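PDB 5IG1: CAMK/CAMK2 protein kinase from Salpingoeca rosetta, which probably phosphorylates serine and threonine residues of proteins at the expense of ATP, under the control of calcium and calmodulin, this chain carrying its kinase domain and adjoining regulatory helix. Local coordinates for residues A[210-219]-A[289-300]. Residues are numbered along the deposited sequence; the frame is centred on the assembly and turned at random.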
loop_
_atom_site.group_PDB
_atom_site.type_symbol
_atom_site.label_atom_id
_atom_site.label_comp_id
_atom_site.label_asym_id
_atom_site.label_seq_id
_atom_site.Cartn_x
_atom_site.Cartn_y
_atom_site.Cartn_z
ATOM N N ILE A 210 -10.141 -6.552 -5.781
ATOM C CA ILE A 210 -10.927 -5.324 -5.707
ATOM C C ILE A 210 -10.819 -4.559 -7.020
ATOM O O ILE A 210 -11.831 -4.202 -7.639
ATOM C CB ILE A 210 -10.480 -4.470 -4.510
ATOM C CG1 ILE A 210 -10.496 -5.320 -3.241
ATOM C CG2 ILE A 210 -11.409 -3.288 -4.343
ATOM C CD1 ILE A 210 -9.822 -4.661 -2.056
ATOM N N LEU A 211 -9.584 -4.364 -7.493
ATOM C CA LEU A 211 -9.331 -3.652 -8.739
ATOM C C LEU A 211 -10.175 -4.176 -9.887
ATOM O O LEU A 211 -10.470 -3.421 -10.817
ATOM C CB LEU A 211 -7.842 -3.753 -9.106
ATOM C CG LEU A 211 -6.847 -2.885 -8.329
ATOM C CD1 LEU A 211 -5.421 -3.070 -8.842
ATOM C CD2 LEU A 211 -7.253 -1.432 -8.437
ATOM N N LEU A 212 -10.588 -5.442 -9.842
ATOM C CA LEU A 212 -11.368 -5.994 -10.938
ATOM C C LEU A 212 -12.869 -5.839 -10.737
ATOM O O LEU A 212 -13.583 -5.592 -11.719
ATOM C CB LEU A 212 -11.024 -7.471 -11.129
ATOM C CG LEU A 212 -9.549 -7.708 -11.460
ATOM C CD1 LEU A 212 -9.275 -9.153 -11.812
ATOM C CD2 LEU A 212 -9.120 -6.782 -12.588
ATOM N N VAL A 213 -13.370 -5.952 -9.506
ATOM C CA VAL A 213 -14.816 -5.997 -9.289
ATOM C C VAL A 213 -15.318 -4.968 -8.296
ATOM O O VAL A 213 -16.543 -4.742 -8.239
ATOM C CB VAL A 213 -15.289 -7.411 -8.856
ATOM C CG1 VAL A 213 -15.159 -8.420 -10.010
ATOM C CG2 VAL A 213 -14.531 -7.889 -7.612
ATOM N N GLY A 214 -14.482 -4.344 -7.467
ATOM C CA GLY A 214 -14.951 -3.284 -6.610
ATOM C C GLY A 214 -15.350 -3.696 -5.216
ATOM O O GLY A 214 -15.803 -2.839 -4.454
ATOM N N TYR A 215 -15.197 -4.966 -4.853
ATOM C CA TYR A 215 -15.511 -5.444 -3.514
ATOM C C TYR A 215 -14.447 -6.452 -3.109
ATOM O O TYR A 215 -13.829 -7.075 -3.978
ATOM C CB TYR A 215 -16.904 -6.087 -3.442
ATOM C CG TYR A 215 -17.118 -7.233 -4.398
ATOM C CD1 TYR A 215 -16.800 -8.532 -4.033
ATOM C CD2 TYR A 215 -17.675 -7.024 -5.650
ATOM C CE1 TYR A 215 -17.008 -9.588 -4.895
ATOM C CE2 TYR A 215 -17.886 -8.080 -6.519
ATOM C CZ TYR A 215 -17.550 -9.356 -6.135
ATOM O OH TYR A 215 -17.761 -10.402 -6.997
ATOM N N PRO A 216 -14.190 -6.607 -1.812
ATOM C CA PRO A 216 -13.097 -7.479 -1.370
ATOM C C PRO A 216 -13.519 -8.935 -1.405
ATOM O O PRO A 216 -14.717 -9.244 -1.314
ATOM C CB PRO A 216 -12.838 -7.008 0.066
ATOM C CG PRO A 216 -14.172 -6.507 0.520
ATOM C CD PRO A 216 -14.840 -5.918 -0.681
ATOM N N PRO A 217 -12.568 -9.864 -1.541
ATOM C CA PRO A 217 -12.940 -11.285 -1.496
ATOM C C PRO A 217 -13.289 -11.761 -0.103
ATOM O O PRO A 217 -14.123 -12.662 0.040
ATOM C CB PRO A 217 -11.689 -11.990 -2.036
ATOM C CG PRO A 217 -10.571 -11.083 -1.655
ATOM C CD PRO A 217 -11.123 -9.675 -1.754
ATOM N N PHE A 218 -12.680 -11.188 0.927
ATOM C CA PHE A 218 -12.969 -11.536 2.313
ATOM C C PHE A 218 -13.598 -10.307 2.957
ATOM O O PHE A 218 -12.911 -9.323 3.244
ATOM C CB PHE A 218 -11.705 -11.978 3.046
ATOM C CG PHE A 218 -10.809 -12.867 2.233
ATOM C CD1 PHE A 218 -11.140 -14.192 2.007
ATOM C CD2 PHE A 218 -9.634 -12.377 1.698
ATOM C CE1 PHE A 218 -10.316 -15.008 1.255
ATOM C CE2 PHE A 218 -8.802 -13.189 0.950
ATOM C CZ PHE A 218 -9.143 -14.506 0.731
ATOM N N TRP A 219 -14.908 -10.355 3.164
ATOM C CA TRP A 219 -15.627 -9.272 3.819
ATOM C C TRP A 219 -16.493 -9.863 4.915
ATOM O O TRP A 219 -17.403 -10.650 4.634
ATOM C CB TRP A 219 -16.483 -8.477 2.828
ATOM C CG TRP A 219 -17.421 -7.523 3.510
ATOM C CD1 TRP A 219 -18.734 -7.744 3.812
ATOM C CD2 TRP A 219 -17.113 -6.207 3.993
ATOM N NE1 TRP A 219 -19.265 -6.647 4.447
ATOM C CE2 TRP A 219 -18.291 -5.690 4.570
ATOM C CE3 TRP A 219 -15.959 -5.415 3.990
ATOM C CZ2 TRP A 219 -18.349 -4.417 5.137
ATOM C CZ3 TRP A 219 -16.019 -4.152 4.554
ATOM C CH2 TRP A 219 -17.206 -3.665 5.119
ATOM N N ALA A 289 -19.558 -1.598 -13.608
ATOM C CA ALA A 289 -19.976 -2.227 -12.360
ATOM C C ALA A 289 -18.859 -2.181 -11.327
ATOM O O ALA A 289 -19.107 -1.926 -10.141
ATOM C CB ALA A 289 -20.407 -3.669 -12.619
ATOM N N THR A 290 -17.619 -2.418 -11.760
ATOM C CA THR A 290 -16.494 -2.338 -10.837
ATOM C C THR A 290 -16.369 -0.939 -10.252
ATOM O O THR A 290 -16.009 -0.773 -9.080
ATOM C CB THR A 290 -15.203 -2.736 -11.547
ATOM O OG1 THR A 290 -15.319 -4.081 -12.028
ATOM C CG2 THR A 290 -14.022 -2.648 -10.586
ATOM N N LEU A 291 -16.677 0.081 -11.055
ATOM C CA LEU A 291 -16.584 1.459 -10.587
ATOM C C LEU A 291 -17.668 1.771 -9.557
ATOM O O LEU A 291 -17.395 2.400 -8.528
ATOM C CB LEU A 291 -16.662 2.415 -11.783
ATOM C CG LEU A 291 -15.325 2.895 -12.365
ATOM C CD1 LEU A 291 -14.286 1.791 -12.321
ATOM C CD2 LEU A 291 -15.482 3.416 -13.791
ATOM N N GLU A 292 -18.908 1.347 -9.817
ATOM C CA GLU A 292 -19.988 1.616 -8.867
ATOM C C GLU A 292 -19.774 0.856 -7.563
ATOM O O GLU A 292 -19.847 1.431 -6.464
ATOM C CB GLU A 292 -21.332 1.240 -9.490
ATOM C CG GLU A 292 -21.607 1.878 -10.840
ATOM C CD GLU A 292 -22.099 3.310 -10.728
ATOM O OE1 GLU A 292 -22.103 3.858 -9.603
ATOM O OE2 GLU A 292 -22.492 3.884 -11.769
ATOM N N GLU A 293 -19.507 -0.446 -7.671
ATOM C CA GLU A 293 -19.183 -1.241 -6.496
ATOM C C GLU A 293 -17.992 -0.661 -5.755
ATOM O O GLU A 293 -17.926 -0.737 -4.523
ATOM C CB GLU A 293 -18.902 -2.687 -6.909
ATOM C CG GLU A 293 -18.993 -3.679 -5.774
ATOM C CD GLU A 293 -20.311 -3.590 -5.041
ATOM O OE1 GLU A 293 -20.307 -3.199 -3.856
ATOM O OE2 GLU A 293 -21.352 -3.899 -5.658
ATOM N N LEU A 294 -17.050 -0.069 -6.490
ATOM C CA LEU A 294 -15.869 0.504 -5.863
ATOM C C LEU A 294 -16.203 1.794 -5.125
ATOM O O LEU A 294 -15.588 2.087 -4.097
ATOM C CB LEU A 294 -14.785 0.729 -6.918
ATOM C CG LEU A 294 -13.349 0.949 -6.439
ATOM C CD1 LEU A 294 -12.947 -0.103 -5.438
ATOM C CD2 LEU A 294 -12.396 0.930 -7.633
ATOM N N LYS A 295 -17.164 2.573 -5.629
ATOM C CA LYS A 295 -17.680 3.704 -4.861
ATOM C C LYS A 295 -18.304 3.226 -3.556
ATOM O O LYS A 295 -18.091 3.826 -2.492
ATOM C CB LYS A 295 -18.704 4.492 -5.685
ATOM C CG LYS A 295 -18.138 5.089 -6.967
ATOM C CD LYS A 295 -19.235 5.513 -7.948
ATOM C CE LYS A 295 -18.631 5.987 -9.272
ATOM N NZ LYS A 295 -19.628 6.122 -10.370
ATOM N N LYS A 296 -19.083 2.140 -3.621
ATOM C CA LYS A 296 -19.654 1.591 -2.393
ATOM C C LYS A 296 -18.558 1.124 -1.441
ATOM O O LYS A 296 -18.665 1.304 -0.222
ATOM C CB LYS A 296 -20.616 0.446 -2.719
ATOM C CG LYS A 296 -21.781 0.843 -3.624
ATOM C CD LYS A 296 -23.070 0.121 -3.241
ATOM C CE LYS A 296 -23.036 -1.357 -3.606
ATOM N NZ LYS A 296 -23.085 -1.566 -5.083
ATOM N N PHE A 297 -17.486 0.542 -1.988
ATOM C CA PHE A 297 -16.373 0.045 -1.179
ATOM C C PHE A 297 -15.632 1.188 -0.495
ATOM O O PHE A 297 -15.418 1.170 0.725
ATOM C CB PHE A 297 -15.431 -0.757 -2.081
ATOM C CG PHE A 297 -14.180 -1.253 -1.404
ATOM C CD1 PHE A 297 -14.226 -2.319 -0.523
ATOM C CD2 PHE A 297 -12.948 -0.680 -1.688
ATOM C CE1 PHE A 297 -13.075 -2.789 0.083
ATOM C CE2 PHE A 297 -11.794 -1.145 -1.087
ATOM C CZ PHE A 297 -11.857 -2.202 -0.200
ATOM N N ASN A 298 -15.210 2.182 -1.282
ATOM C CA ASN A 298 -14.565 3.365 -0.724
ATOM C C ASN A 298 -15.427 3.995 0.356
ATOM O O ASN A 298 -14.914 4.429 1.394
ATOM C CB ASN A 298 -14.277 4.391 -1.826
ATOM C CG ASN A 298 -13.190 3.942 -2.795
ATOM O OD1 ASN A 298 -12.334 3.114 -2.459
ATOM N ND2 ASN A 298 -13.215 4.500 -4.004
ATOM N N ALA A 299 -16.743 4.047 0.134
ATOM C CA ALA A 299 -17.628 4.570 1.169
ATOM C C ALA A 299 -17.595 3.692 2.413
ATOM O O ALA A 299 -17.557 4.202 3.540
ATOM C CB ALA A 299 -19.054 4.692 0.635
ATOM N N ARG A 300 -17.573 2.372 2.231
ATOM C CA ARG A 300 -17.682 1.470 3.370
ATOM C C ARG A 300 -16.444 1.505 4.259
ATOM O O ARG A 300 -16.573 1.431 5.484
ATOM C CB ARG A 300 -17.955 0.044 2.890
ATOM C CG ARG A 300 -19.427 -0.291 2.867
ATOM C CD ARG A 300 -19.683 -1.768 2.571
ATOM N NE ARG A 300 -19.555 -2.089 1.153
ATOM C CZ ARG A 300 -18.523 -2.738 0.624
ATOM N NH1 ARG A 300 -17.535 -3.161 1.397
ATOM N NH2 ARG A 300 -18.483 -2.975 -0.680
#
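Glu293, whose CG packs at the ring edge of Tyr215, is held within its own helix by a salt bridge in which Lys296 NZ meets Glu293 OE2 at 3.0 Å from above the carboxylate plane. Arg300 NH2 adds a long, weaker contact of 3.7 Å to Glu293 OE1. The Tyr215 hydroxyl is bonded elsewhere, to Glu241. Arg300 also turns the edge of its guanidinium group to the face of Trp219, a cation-pi contact with CZ 4.7 Å from the centroid of the six-membered ring; the planes stand 71° apart, and both side chains are poorly ordered.

Nearer the core, Phe297 has CG anti to the backbone N (chi1 176°), which carries its ring beneath Ile210 and alongside Pro216, both on one side of the ring plane. Ile210 CG2 lies over that face, 4.2 Å from the ring centroid in a CH-pi contact, while Pro216 CD approaches obliquely, 3.7 Å from Phe297 CD1. An alanine in place of Phe297 is likely to open a gap beside Ile210 and Pro216 and cost Ile210 CG2 its CH-pi contact. Ile210 CG2 also touches Leu294 CD1 at 3.7 Å, extending the apolar seam.

Gly214 suits the turn that ends helix 198-213: its phi is positive, and a side chain would collide with Thr290 and Glu293. Thr290 hydrogen-bonds through OG1 to Leu212 O, though the modelled length is doubtfully short; Arg287 also reaches OG1.

Helix 288-302 therefore rests on the C-lobe of the kinase domain, against the end of helix 198-213 and its following loop. Arg287, Gln288 and Thr290 are consistent with the start of the CaMKII regulatory segment. Thr290 probably corresponds to the threonine autophosphorylated in CaMKII relatives, and the arrangement is consistent with the docked, autoinhibitory regulatory helix.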